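Local coordinates for ribosomal RNA processing protein 6 (Trypanosoma brucei brucei, PDB 4NLB) that probably degrades and trims RNA from the 3' end as an exosome-associated 3'-5' exoribonuclease, represented here by its catalytic core, at residues A[314-319]-A[344-349]; A[2-7]-A[309-314]; A[296-301]-A[356-361]; A[104-109]-A[158-163]. All blocks are in the same frame, centred on the assembly; numbering follows the deposited sequence.

Interaction 1: A[314-319]-A[344-349]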
loop_
_atom_site.group_PDB
_atom_site.type_symbol
_atom_site.label_atom_id
_atom_site.label_comp_id
_atom_site.label_asym_id
_atom_site.label_seq_id
_atom_site.Cartn_x
_atom_site.Cartn_y
_atom_site.Cartn_z
ATOM N N SER A 314 4.296 -9.139 13.342
ATOM C CA SER A 314 3.822 -8.505 14.584
ATOM C C SER A 314 2.518 -9.107 15.114
ATOM O O SER A 314 2.318 -9.128 16.337
ATOM C CB SER A 314 3.649 -6.998 14.399
ATOM O OG SER A 314 4.854 -6.377 13.973
ATOM N N ALA A 315 1.627 -9.588 14.208
ATOM C CA ALA A 315 0.371 -10.218 14.613
ATOM C C ALA A 315 0.644 -11.646 15.138
ATOM O O ALA A 315 -0.129 -12.187 15.935
ATOM C CB ALA A 315 -0.610 -10.257 13.444
ATOM N N VAL A 316 1.726 -12.257 14.656
ATOM C CA VAL A 316 2.128 -13.592 15.085
ATOM C C VAL A 316 2.751 -13.507 16.501
ATOM O O VAL A 316 2.353 -14.251 17.379
ATOM C CB VAL A 316 3.055 -14.260 14.028
ATOM C CG1 VAL A 316 3.735 -15.518 14.573
ATOM C CG2 VAL A 316 2.255 -14.588 12.778
ATOM N N MET A 317 3.673 -12.561 16.713
ATOM C CA MET A 317 4.392 -12.351 17.969
ATOM C C MET A 317 5.039 -10.944 17.979
ATOM O O MET A 317 5.605 -10.518 16.981
ATOM C CB MET A 317 5.434 -13.491 18.108
ATOM C CG MET A 317 6.615 -13.220 18.977
ATOM S SD MET A 317 7.892 -14.499 18.765
ATOM C CE MET A 317 7.185 -15.836 19.659
ATOM N N HIS A 318 4.934 -10.223 19.102
ATOM C CA HIS A 318 5.562 -8.912 19.275
ATOM C C HIS A 318 7.087 -9.130 19.265
ATOM O O HIS A 318 7.568 -10.168 19.713
ATOM C CB HIS A 318 5.132 -8.282 20.609
ATOM C CG HIS A 318 5.494 -6.832 20.757
ATOM N ND1 HIS A 318 6.816 -6.406 20.783
ATOM C CD2 HIS A 318 4.691 -5.757 20.938
ATOM C CE1 HIS A 318 6.771 -5.093 20.926
ATOM N NE2 HIS A 318 5.517 -4.657 21.036
ATOM N N ILE A 319 7.832 -8.158 18.742
ATOM C CA ILE A 319 9.290 -8.193 18.639
ATOM C C ILE A 319 9.974 -8.370 20.018
ATOM O O ILE A 319 10.996 -9.054 20.107
ATOM C CB ILE A 319 9.795 -6.950 17.847
ATOM C CG1 ILE A 319 11.264 -7.109 17.389
ATOM C CG2 ILE A 319 9.561 -5.633 18.602
ATOM C CD1 ILE A 319 11.547 -8.271 16.407
ATOM N N SER A 344 -0.369 -15.032 21.983
ATOM C CA SER A 344 -1.099 -15.039 20.717
ATOM C C SER A 344 -1.543 -16.461 20.357
ATOM O O SER A 344 -1.082 -17.423 20.977
ATOM C CB SER A 344 -0.239 -14.447 19.605
ATOM O OG SER A 344 1.041 -15.052 19.591
ATOM N N VAL A 345 -2.433 -16.593 19.356
ATOM C CA VAL A 345 -2.974 -17.882 18.903
ATOM C C VAL A 345 -1.890 -18.704 18.189
ATOM O O VAL A 345 -1.738 -19.883 18.503
ATOM C CB VAL A 345 -4.286 -17.737 18.080
ATOM C CG1 VAL A 345 -4.843 -19.098 17.663
ATOM C CG2 VAL A 345 -5.338 -16.953 18.861
ATOM N N ALA A 346 -1.121 -18.074 17.278
ATOM C CA ALA A 346 -0.028 -18.696 16.514
ATOM C C ALA A 346 1.085 -19.272 17.413
ATOM O O ALA A 346 1.602 -20.358 17.136
ATOM C CB ALA A 346 0.561 -17.687 15.541
ATOM N N VAL A 347 1.430 -18.544 18.493
ATOM C CA VAL A 347 2.448 -18.934 19.459
ATOM C C VAL A 347 1.971 -20.115 20.317
ATOM O O VAL A 347 2.683 -21.121 20.416
ATOM C CB VAL A 347 2.924 -17.709 20.274
ATOM C CG1 VAL A 347 3.719 -18.111 21.518
ATOM C CG2 VAL A 347 3.748 -16.781 19.392
ATOM N N ARG A 348 0.751 -20.018 20.890
ATOM C CA ARG A 348 0.154 -21.079 21.713
ATOM C C ARG A 348 -0.019 -22.420 20.969
ATOM O O ARG A 348 0.075 -23.466 21.617
ATOM C CB ARG A 348 -1.171 -20.620 22.342
ATOM C CG ARG A 348 -1.413 -21.235 23.714
ATOM C CD ARG A 348 -2.587 -20.608 24.440
ATOM N NE ARG A 348 -2.648 -21.073 25.826
ATOM C CZ ARG A 348 -2.056 -20.467 26.852
ATOM N NH1 ARG A 348 -1.359 -19.353 26.663
ATOM N NH2 ARG A 348 -2.153 -20.972 28.074
ATOM N N THR A 349 -0.236 -22.397 19.630
ATOM C CA THR A 349 -0.413 -23.631 18.846
ATOM C C THR A 349 0.929 -24.230 18.427
ATOM O O THR A 349 1.020 -25.456 18.333
ATOM C CB THR A 349 -1.417 -23.484 17.648
ATOM O OG1 THR A 349 -1.520 -24.730 16.952
ATOM C CG2 THR A 349 -1.033 -22.404 16.646
#
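V316 and M317, where helix 313-316 runs out, meet S344, A346 and V347 at the start of helix 345-349 in a small mixed contact of the HRDC domain: one hydrogen bond flanked by two apolar patches. The bond runs from S344 OG to V316 O over 2.7 Å. It approaches nearly head-on, with a C=O...donor angle of 159°, somewhat tilted from the carbonyl plane. S344 occupies the N-cap position of its helix, and its OG sits between the backbone N and the carbonyl carbon (chi1 50°), a setting that turns the hydroxyl across the gap to the other segment. Serine suits the place because its hydroxyl is short enough to stay close to its own helix end while gripping a carbonyl at the end of helix 313-316. That carbonyl belongs to the last helical residue before M317 turns into an extended conformation.

The same oxygen has V347 CG2 beside it at 3.5 Å, so a methyl closes in next to the polar link. This branch of V347 also takes the tip of M317, whose CE lies 3.6 Å from V347 CG2. The two side chains cross at about a right angle, and a bend at the thioether (chi3 -75°) directs the methionine methyl. V316 uses CG1 to reach the CB of A346 at 4.0 Å, the small alanine letting the helices come close. V316 further rests on W301 and A306 of helix 289-309, while M317 packs on V322 and I325 of helix 319-328.

Interaction 2: A[2-7]-A[309-314]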
loop_
_atom_site.group_PDB
_atom_site.type_symbol
_atom_site.label_atom_id
_atom_site.label_comp_id
_atom_site.label_asym_id
_atom_site.label_seq_id
_atom_site.Cartn_x
_atom_site.Cartn_y
_atom_site.Cartn_z
ATOM N N VAL A 2 -11.570 -10.323 14.157
ATOM C CA VAL A 2 -12.908 -10.797 13.779
ATOM C C VAL A 2 -12.910 -10.925 12.255
ATOM O O VAL A 2 -13.162 -12.000 11.714
ATOM C CB VAL A 2 -13.999 -9.802 14.273
ATOM C CG1 VAL A 2 -15.401 -10.269 13.889
ATOM C CG2 VAL A 2 -13.899 -9.577 15.779
ATOM N N LEU A 3 -12.571 -9.820 11.585
ATOM C CA LEU A 3 -12.461 -9.663 10.134
ATOM C C LEU A 3 -11.206 -10.372 9.646
ATOM O O LEU A 3 -10.189 -10.351 10.346
ATOM C CB LEU A 3 -12.299 -8.155 9.803
ATOM C CG LEU A 3 -13.496 -7.197 9.866
ATOM C CD1 LEU A 3 -14.341 -7.388 11.105
ATOM C CD2 LEU A 3 -13.018 -5.785 9.874
ATOM N N ARG A 4 -11.284 -10.990 8.447
ATOM C CA ARG A 4 -10.186 -11.632 7.689
ATOM C C ARG A 4 -10.611 -11.668 6.216
ATOM O O ARG A 4 -10.923 -12.748 5.705
ATOM C CB ARG A 4 -9.821 -13.043 8.181
ATOM C CG ARG A 4 -8.978 -13.065 9.433
ATOM C CD ARG A 4 -8.227 -14.359 9.586
ATOM N NE ARG A 4 -7.056 -14.442 8.712
ATOM C CZ ARG A 4 -5.908 -13.802 8.924
ATOM N NH1 ARG A 4 -5.780 -12.973 9.954
ATOM N NH2 ARG A 4 -4.885 -13.976 8.101
ATOM N N PRO A 5 -10.643 -10.490 5.521
ATOM C CA PRO A 5 -11.103 -10.470 4.123
ATOM C C PRO A 5 -10.376 -11.425 3.170
ATOM O O PRO A 5 -11.009 -11.859 2.212
ATOM C CB PRO A 5 -10.948 -8.998 3.713
ATOM C CG PRO A 5 -11.010 -8.242 4.983
ATOM C CD PRO A 5 -10.333 -9.125 5.991
ATOM N N GLN A 6 -9.094 -11.788 3.437
ATOM C CA GLN A 6 -8.288 -12.723 2.599
ATOM C C GLN A 6 -9.033 -14.045 2.314
ATOM O O GLN A 6 -8.847 -14.650 1.250
ATOM C CB GLN A 6 -6.959 -13.097 3.273
ATOM C CG GLN A 6 -6.175 -11.937 3.796
ATOM C CD GLN A 6 -6.396 -11.766 5.260
ATOM O OE1 GLN A 6 -7.470 -11.381 5.698
ATOM N NE2 GLN A 6 -5.361 -11.984 6.030
ATOM N N LEU A 7 -9.840 -14.496 3.291
ATOM C CA LEU A 7 -10.654 -15.706 3.213
ATOM C C LEU A 7 -11.726 -15.600 2.120
ATOM O O LEU A 7 -12.170 -16.622 1.619
ATOM C CB LEU A 7 -11.293 -16.039 4.587
ATOM C CG LEU A 7 -10.357 -16.324 5.801
ATOM C CD1 LEU A 7 -11.141 -16.874 6.953
ATOM C CD2 LEU A 7 -9.289 -17.352 5.486
ATOM N N ALA A 309 0.241 -18.277 8.040
ATOM C CA ALA A 309 -1.058 -17.886 8.593
ATOM C C ALA A 309 -1.645 -16.685 7.869
ATOM O O ALA A 309 -2.798 -16.324 8.120
ATOM C CB ALA A 309 -0.911 -17.585 10.082
ATOM N N ASP A 310 -0.856 -16.072 6.964
ATOM C CA ASP A 310 -1.180 -14.847 6.215
ATOM C C ASP A 310 -1.496 -13.677 7.172
ATOM O O ASP A 310 -2.540 -13.028 7.067
ATOM C CB ASP A 310 -2.259 -15.052 5.144
ATOM C CG ASP A 310 -2.346 -13.904 4.161
ATOM O OD1 ASP A 310 -1.345 -13.174 4.011
ATOM O OD2 ASP A 310 -3.405 -13.755 3.514
ATOM N N ASP A 311 -0.583 -13.459 8.140
ATOM C CA ASP A 311 -0.631 -12.387 9.125
ATOM C C ASP A 311 0.706 -11.675 9.055
ATOM O O ASP A 311 1.662 -12.244 8.523
ATOM C CB ASP A 311 -0.808 -12.978 10.534
ATOM C CG ASP A 311 -2.213 -12.932 11.089
ATOM O OD1 ASP A 311 -3.097 -12.365 10.422
ATOM O OD2 ASP A 311 -2.430 -13.476 12.188
ATOM N N SER A 312 0.806 -10.457 9.600
ATOM C CA SER A 312 2.092 -9.779 9.627
ATOM C C SER A 312 2.906 -10.410 10.767
ATOM O O SER A 312 2.308 -10.946 11.720
ATOM C CB SER A 312 1.918 -8.282 9.856
ATOM O OG SER A 312 1.607 -7.964 11.202
ATOM N N PRO A 313 4.256 -10.378 10.708
ATOM C CA PRO A 313 5.049 -10.955 11.818
ATOM C C PRO A 313 4.644 -10.437 13.218
ATOM O O PRO A 313 4.533 -11.247 14.138
ATOM C CB PRO A 313 6.497 -10.631 11.427
ATOM C CG PRO A 313 6.458 -10.498 9.921
ATOM C CD PRO A 313 5.133 -9.825 9.650
ATOM N N SER A 314 4.296 -9.139 13.342
ATOM C CA SER A 314 3.822 -8.505 14.584
ATOM C C SER A 314 2.518 -9.107 15.114
ATOM O O SER A 314 2.318 -9.128 16.337
ATOM C CB SER A 314 3.649 -6.998 14.399
ATOM O OG SER A 314 4.854 -6.377 13.973
#
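The guanidinium of R4 uses its rim to hold two acceptors in the turn that follows helix 289-309. NH1 donates to D311 OD1 over 2.8 Å at an N-H...O angle of 155°, the core of a salt bridge. NH2 donates to D310 O at 2.7 Å and adds a weak bond to D311 OD1. D311 OD1 is met on its syn side, yet the guanidinium and carboxylate planes stand 71° apart. D310 O is approached from above its carbonyl plane. Arginine fits because one flat group serves a carboxylate and a main-chain oxygen together.

Q6 adds a weak bond from NE2 to D310 O at 3.2 Å, and its CG lies 3.3 Å from D310 OD2. Its amide also bonds weakly to Y103 O. Further out, D310 OD1 accepts from N15 ND2 and Y105 N, which steadies the aspartate.

D310 has positive phi (58°) as the chain leaves the helix, and S312 is the N-cap of helix 313-316, its OG, also bonded to F102 O, bonding weakly to A315 N. The arrangement is thus a tight corner between two helices of the HRDC region, to which the first residues of this construct are tied through a salt bridge and the main-chain carbonyl of D310.

Interaction 3: A[296-301]-A[356-361]; sequences REIFNW and QIVKDA
I357 is the bump of this contact, and the hollow that receives it is formed by E297, I298 and W301 on the facing helix. The helices run nearly antiparallel, their short segments at 156° with axes 10.2 Å apart, and no hydrogen bond joins them. The branches of I357 divide between E297 and W301, with I298 touching both. CG2 settles against E297 CB at 3.6 Å and, equally near, against I298 CD1. CD1 reaches along the groove to W301, lying 3.8 Å from W301 CB, where the two side chains cross at about a right angle. Placing CG1 beside the backbone N and CG2 beside the carbonyl carbon (chi1 -71°) spreads the isoleucine along the hollow, a task its branched CB is well made for.

I298 answers with a bump of its own: CD1 pokes toward the other helix and fits against both I357 CG2 and V358 CG2, the latter at 4.1 Å. E297 lends just its aliphatic root. Its carboxylate turns away, toward a salt bridge with R296, so that the long acid can line an apolar groove without burying its charge there.

Around this seam, helix 319-328 packs from one side, with I325 touching both I298 and V358 and V322 touching I298. W301 extends the same helix pair to K353 and L354, while F299 packs on helix 275-280.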
loop_
_atom_site.group_PDB
_atom_site.type_symbol
_atom_site.label_atom_id
_atom_site.label_comp_id
_atom_site.label_asym_id
_atom_site.label_seq_id
_atom_site.Cartn_x
_atom_site.Cartn_y
_atom_site.Cartn_z
ATOM N N ARG A 296 17.816 -14.992 16.165
ATOM C CA ARG A 296 17.742 -15.171 14.711
ATOM C C ARG A 296 16.724 -16.241 14.345
ATOM O O ARG A 296 15.871 -15.992 13.513
ATOM C CB ARG A 296 19.140 -15.549 14.158
ATOM C CG ARG A 296 19.168 -15.922 12.674
ATOM C CD ARG A 296 20.510 -16.478 12.215
ATOM N NE ARG A 296 20.717 -17.865 12.641
ATOM C CZ ARG A 296 21.721 -18.282 13.414
ATOM N NH1 ARG A 296 22.635 -17.421 13.851
ATOM N NH2 ARG A 296 21.826 -19.562 13.741
ATOM N N GLU A 297 16.840 -17.433 14.951
ATOM C CA GLU A 297 16.008 -18.598 14.668
ATOM C C GLU A 297 14.533 -18.393 14.967
ATOM O O GLU A 297 13.705 -18.764 14.126
ATOM C CB GLU A 297 16.553 -19.839 15.375
ATOM C CG GLU A 297 16.973 -20.948 14.427
ATOM C CD GLU A 297 18.245 -20.671 13.660
ATOM O OE1 GLU A 297 19.332 -20.688 14.281
ATOM O OE2 GLU A 297 18.153 -20.426 12.435
ATOM N N ILE A 298 14.194 -17.787 16.125
ATOM C CA ILE A 298 12.791 -17.522 16.472
ATOM C C ILE A 298 12.217 -16.394 15.568
ATOM O O ILE A 298 11.087 -16.539 15.102
ATOM C CB ILE A 298 12.526 -17.337 18.000
ATOM C CG1 ILE A 298 11.932 -18.667 18.544
ATOM C CG2 ILE A 298 11.533 -16.194 18.302
ATOM C CD1 ILE A 298 12.588 -19.245 19.635
ATOM N N PHE A 299 13.003 -15.337 15.258
ATOM C CA PHE A 299 12.554 -14.270 14.361
ATOM C C PHE A 299 12.224 -14.860 12.971
ATOM O O PHE A 299 11.229 -14.461 12.353
ATOM C CB PHE A 299 13.620 -13.173 14.234
ATOM C CG PHE A 299 13.202 -11.996 13.377
ATOM C CD1 PHE A 299 13.339 -12.038 11.990
ATOM C CD2 PHE A 299 12.697 -10.839 13.956
ATOM C CE1 PHE A 299 12.965 -10.943 11.199
ATOM C CE2 PHE A 299 12.315 -9.752 13.161
ATOM C CZ PHE A 299 12.459 -9.804 11.789
ATOM N N ASN A 300 13.059 -15.809 12.498
ATOM C CA ASN A 300 12.898 -16.485 11.218
ATOM C C ASN A 300 11.704 -17.418 11.269
ATOM O O ASN A 300 10.956 -17.498 10.276
ATOM C CB ASN A 300 14.175 -17.195 10.796
ATOM C CG ASN A 300 15.317 -16.278 10.396
ATOM O OD1 ASN A 300 15.188 -15.051 10.297
ATOM N ND2 ASN A 300 16.487 -16.860 10.171
ATOM N N TRP A 301 11.470 -18.066 12.444
ATOM C CA TRP A 301 10.275 -18.905 12.645
ATOM C C TRP A 301 9.025 -18.014 12.513
ATOM O O TRP A 301 8.083 -18.375 11.807
ATOM C CB TRP A 301 10.254 -19.600 14.031
ATOM C CG TRP A 301 8.940 -20.304 14.268
ATOM C CD1 TRP A 301 8.588 -21.538 13.809
ATOM C CD2 TRP A 301 7.745 -19.726 14.827
ATOM N NE1 TRP A 301 7.270 -21.793 14.109
ATOM C CE2 TRP A 301 6.723 -20.690 14.714
ATOM C CE3 TRP A 301 7.450 -18.501 15.458
ATOM C CZ2 TRP A 301 5.423 -20.463 15.191
ATOM C CZ3 TRP A 301 6.160 -18.271 15.920
ATOM C CH2 TRP A 301 5.164 -19.247 15.787
ATOM N N GLN A 356 11.375 -26.321 20.647
ATOM C CA GLN A 356 12.396 -27.119 19.982
ATOM C C GLN A 356 13.560 -26.245 19.518
ATOM O O GLN A 356 14.687 -26.699 19.678
ATOM C CB GLN A 356 11.826 -28.012 18.870
ATOM C CG GLN A 356 12.698 -29.237 18.536
ATOM C CD GLN A 356 12.992 -30.201 19.690
ATOM O OE1 GLN A 356 12.168 -30.471 20.579
ATOM N NE2 GLN A 356 14.182 -30.774 19.669
ATOM N N ILE A 357 13.310 -24.958 19.079
ATOM C CA ILE A 357 14.355 -23.978 18.669
ATOM C C ILE A 357 15.309 -23.670 19.831
ATOM O O ILE A 357 16.532 -23.653 19.656
ATOM C CB ILE A 357 13.763 -22.654 18.070
ATOM C CG1 ILE A 357 13.149 -22.895 16.674
ATOM C CG2 ILE A 357 14.844 -21.537 18.014
ATOM C CD1 ILE A 357 12.014 -22.028 16.319
ATOM N N VAL A 358 14.730 -23.407 21.012
ATOM C CA VAL A 358 15.476 -23.127 22.234
ATOM C C VAL A 358 16.282 -24.364 22.640
ATOM O O VAL A 358 17.499 -24.259 22.789
ATOM C CB VAL A 358 14.578 -22.624 23.387
ATOM C CG1 VAL A 358 15.426 -22.314 24.618
ATOM C CG2 VAL A 358 13.762 -21.400 22.963
ATOM N N LYS A 359 15.613 -25.534 22.757
ATOM C CA LYS A 359 16.243 -26.798 23.123
ATOM C C LYS A 359 17.365 -27.155 22.164
ATOM O O LYS A 359 18.398 -27.657 22.605
ATOM C CB LYS A 359 15.221 -27.941 23.176
ATOM C CG LYS A 359 14.292 -27.911 24.374
ATOM C CD LYS A 359 13.301 -29.062 24.305
ATOM C CE LYS A 359 12.434 -29.142 25.534
ATOM N NZ LYS A 359 11.694 -30.427 25.593
ATOM N N ASP A 360 17.188 -26.877 20.864
ATOM C CA ASP A 360 18.225 -27.195 19.885
ATOM C C ASP A 360 19.408 -26.251 19.949
ATOM O O ASP A 360 20.513 -26.687 19.673
ATOM C CB ASP A 360 17.658 -27.293 18.463
ATOM C CG ASP A 360 16.853 -28.547 18.197
ATOM O OD1 ASP A 360 16.527 -29.267 19.171
ATOM O OD2 ASP A 360 16.522 -28.799 17.019
ATOM N N ALA A 361 19.194 -24.982 20.344
ATOM C CA ALA A 361 20.271 -23.996 20.447
ATOM C C ALA A 361 21.105 -24.188 21.689
ATOM O O ALA A 361 22.318 -24.009 21.608
ATOM C CB ALA A 361 19.722 -22.586 20.386
#

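Interaction 4: A[104-109]-A[158-163]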
loop_
_atom_site.group_PDB
_atom_site.type_symbol
_atom_site.label_atom_id
_atom_site.label_comp_id
_atom_site.label_asym_id
_atom_site.label_seq_id
_atom_site.Cartn_x
_atom_site.Cartn_y
_atom_site.Cartn_z
ATOM N N SER A 104 -2.306 -9.413 7.828
ATOM C CA SER A 104 -1.956 -9.855 6.468
ATOM C C SER A 104 -0.450 -9.830 6.353
ATOM O O SER A 104 0.177 -8.906 6.877
ATOM C CB SER A 104 -2.564 -8.925 5.413
ATOM O OG SER A 104 -2.272 -9.365 4.098
ATOM N N TYR A 105 0.138 -10.820 5.658
ATOM C CA TYR A 105 1.589 -10.828 5.492
ATOM C C TYR A 105 2.082 -9.703 4.561
ATOM O O TYR A 105 2.881 -8.857 4.972
ATOM C CB TYR A 105 2.114 -12.202 5.050
ATOM C CG TYR A 105 3.618 -12.222 5.061
ATOM C CD1 TYR A 105 4.323 -12.281 6.262
ATOM C CD2 TYR A 105 4.344 -12.055 3.886
ATOM C CE1 TYR A 105 5.716 -12.219 6.288
ATOM C CE2 TYR A 105 5.738 -11.990 3.898
ATOM C CZ TYR A 105 6.419 -12.063 5.106
ATOM O OH TYR A 105 7.791 -12.002 5.133
ATOM N N GLN A 106 1.605 -9.701 3.322
ATOM C CA GLN A 106 1.978 -8.721 2.310
ATOM C C GLN A 106 1.167 -7.451 2.436
ATOM O O GLN A 106 1.595 -6.405 1.946
ATOM C CB GLN A 106 1.768 -9.306 0.902
ATOM C CG GLN A 106 2.830 -10.292 0.491
ATOM C CD GLN A 106 2.566 -10.866 -0.858
ATOM O OE1 GLN A 106 2.687 -10.197 -1.894
ATOM N NE2 GLN A 106 2.270 -12.151 -0.866
ATOM N N GLY A 107 -0.017 -7.567 3.039
ATOM C CA GLY A 107 -0.976 -6.477 3.158
ATOM C C GLY A 107 -1.840 -6.421 1.916
ATOM O O GLY A 107 -1.484 -7.001 0.890
ATOM N N PHE A 108 -2.990 -5.762 1.992
ATOM C CA PHE A 108 -3.878 -5.654 0.829
ATOM C C PHE A 108 -4.599 -4.309 0.780
ATOM O O PHE A 108 -4.901 -3.737 1.837
ATOM C CB PHE A 108 -4.891 -6.818 0.781
ATOM C CG PHE A 108 -5.659 -7.031 2.063
ATOM C CD1 PHE A 108 -6.800 -6.287 2.342
ATOM C CD2 PHE A 108 -5.268 -8.010 2.972
ATOM C CE1 PHE A 108 -7.514 -6.499 3.523
ATOM C CE2 PHE A 108 -5.987 -8.228 4.141
ATOM C CZ PHE A 108 -7.097 -7.468 4.415
ATOM N N THR A 109 -4.895 -3.819 -0.445
ATOM C CA THR A 109 -5.624 -2.558 -0.632
ATOM C C THR A 109 -7.077 -2.770 -0.143
ATOM O O THR A 109 -7.714 -3.785 -0.458
ATOM C CB THR A 109 -5.531 -2.055 -2.080
ATOM O OG1 THR A 109 -4.164 -1.995 -2.473
ATOM C CG2 THR A 109 -6.133 -0.704 -2.263
ATOM N N LEU A 158 -1.233 -1.211 -6.167
ATOM C CA LEU A 158 -2.044 -1.411 -7.371
ATOM C C LEU A 158 -1.627 -2.683 -8.127
ATOM O O LEU A 158 -2.483 -3.432 -8.595
ATOM C CB LEU A 158 -1.964 -0.182 -8.284
ATOM C CG LEU A 158 -2.722 1.086 -7.828
ATOM C CD1 LEU A 158 -2.492 2.246 -8.812
ATOM C CD2 LEU A 158 -4.206 0.794 -7.613
ATOM N N GLN A 159 -0.310 -2.941 -8.180
ATOM C CA GLN A 159 0.297 -4.102 -8.817
ATOM C C GLN A 159 0.060 -5.356 -7.987
ATOM O O GLN A 159 -0.440 -6.332 -8.523
ATOM C CB GLN A 159 1.799 -3.898 -9.006
ATOM C CG GLN A 159 2.148 -2.720 -9.876
ATOM C CD GLN A 159 3.638 -2.482 -9.919
ATOM O OE1 GLN A 159 4.461 -3.398 -9.748
ATOM N NE2 GLN A 159 4.013 -1.252 -10.188
ATOM N N LYS A 160 0.424 -5.338 -6.695
ATOM C CA LYS A 160 0.243 -6.477 -5.783
ATOM C C LYS A 160 -1.207 -6.987 -5.781
ATOM O O LYS A 160 -1.458 -8.157 -6.062
ATOM C CB LYS A 160 0.679 -6.069 -4.366
ATOM C CG LYS A 160 0.340 -7.053 -3.262
ATOM C CD LYS A 160 -0.221 -6.325 -2.067
ATOM C CE LYS A 160 0.822 -5.698 -1.202
ATOM N NZ LYS A 160 0.294 -4.548 -0.430
ATOM N N ASP A 161 -2.157 -6.092 -5.552
ATOM C CA ASP A 161 -3.570 -6.451 -5.426
ATOM C C ASP A 161 -4.362 -6.574 -6.704
ATOM O O ASP A 161 -5.316 -7.346 -6.733
ATOM C CB ASP A 161 -4.267 -5.444 -4.497
ATOM C CG ASP A 161 -3.775 -5.528 -3.059
ATOM O OD1 ASP A 161 -3.838 -6.631 -2.469
ATOM O OD2 ASP A 161 -3.277 -4.514 -2.546
ATOM N N PHE A 162 -4.043 -5.802 -7.740
ATOM C CA PHE A 162 -4.933 -5.780 -8.895
ATOM C C PHE A 162 -4.317 -5.977 -10.258
ATOM O O PHE A 162 -5.058 -6.117 -11.224
ATOM C CB PHE A 162 -5.691 -4.426 -8.898
ATOM C CG PHE A 162 -6.276 -3.984 -7.577
ATOM C CD1 PHE A 162 -7.134 -4.823 -6.856
ATOM C CD2 PHE A 162 -6.023 -2.715 -7.079
ATOM C CE1 PHE A 162 -7.678 -4.412 -5.627
ATOM C CE2 PHE A 162 -6.564 -2.305 -5.848
ATOM C CZ PHE A 162 -7.394 -3.156 -5.137
ATOM N N GLY A 163 -2.994 -5.904 -10.345
ATOM C CA GLY A 163 -2.307 -5.935 -11.624
ATOM C C GLY A 163 -2.560 -4.645 -12.386
ATOM O O GLY A 163 -2.633 -4.649 -13.623
#
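Both the main-chain N and the OG1 of T109 converge on a single oxygen, D161 OD2, each at 2.7 Å and both from the same face of the carboxylate. The pair joins the start of strand 108-115 to the last turn of helix 152-162 in the RNase H-like exonuclease domain, an alpha/beta fold in which helices pack on a mixed sheet. Threonine suits the site because OG1 lies beside its own backbone N (chi1 -53°), which brings the two donors onto one acceptor. The N-H comes from well above the carboxylate plane, whereas the hydroxyl meets OD2 on its anti side, tilted out of the plane. The other oxygen, D161 OD1, is engaged by R129 in a salt bridge, so the buried charge is probably well compensated.

Just ahead on the chain, K160 lies against the loop. Bends at chi2 and chi3 fold its chain so that NZ bonds weakly to Q106 O and to G107 O, both at 3.3 Å. G107 has positive phi (86°), a conformation readily taken without a side chain. Q106 slides past K160 in the opposite direction and gives its OE1 to Y265 OH.

F162 completes the contact with apolar packing. D161 CB sits over the centre of its ring, and the side chains of T109 and F162 cross at about a right angle, with T109 CB 3.7 Å from F162 CZ.

Interactions 1, 2 and 4 are joined end to end, and interaction 3 abuts interaction 1. Interactions 1 and 2 share S314, with centres 12 Å apart and V316 CG2 4.1 Å from D311 CB. The centres of interactions 1 and 3 are 14 Å apart, and I319 CD1 meets F299 CE2 at 3.6 Å, so these two belong to one HRDC helical core. Interaction 2 is the bridge to the exonuclease domain: its centre is 13 Å from that of interaction 4, and D311 O packs against Y105 CD1 at 3.5 Å. Interactions 3 and 4, 30 Å apart between centres, belong to the two separate domains.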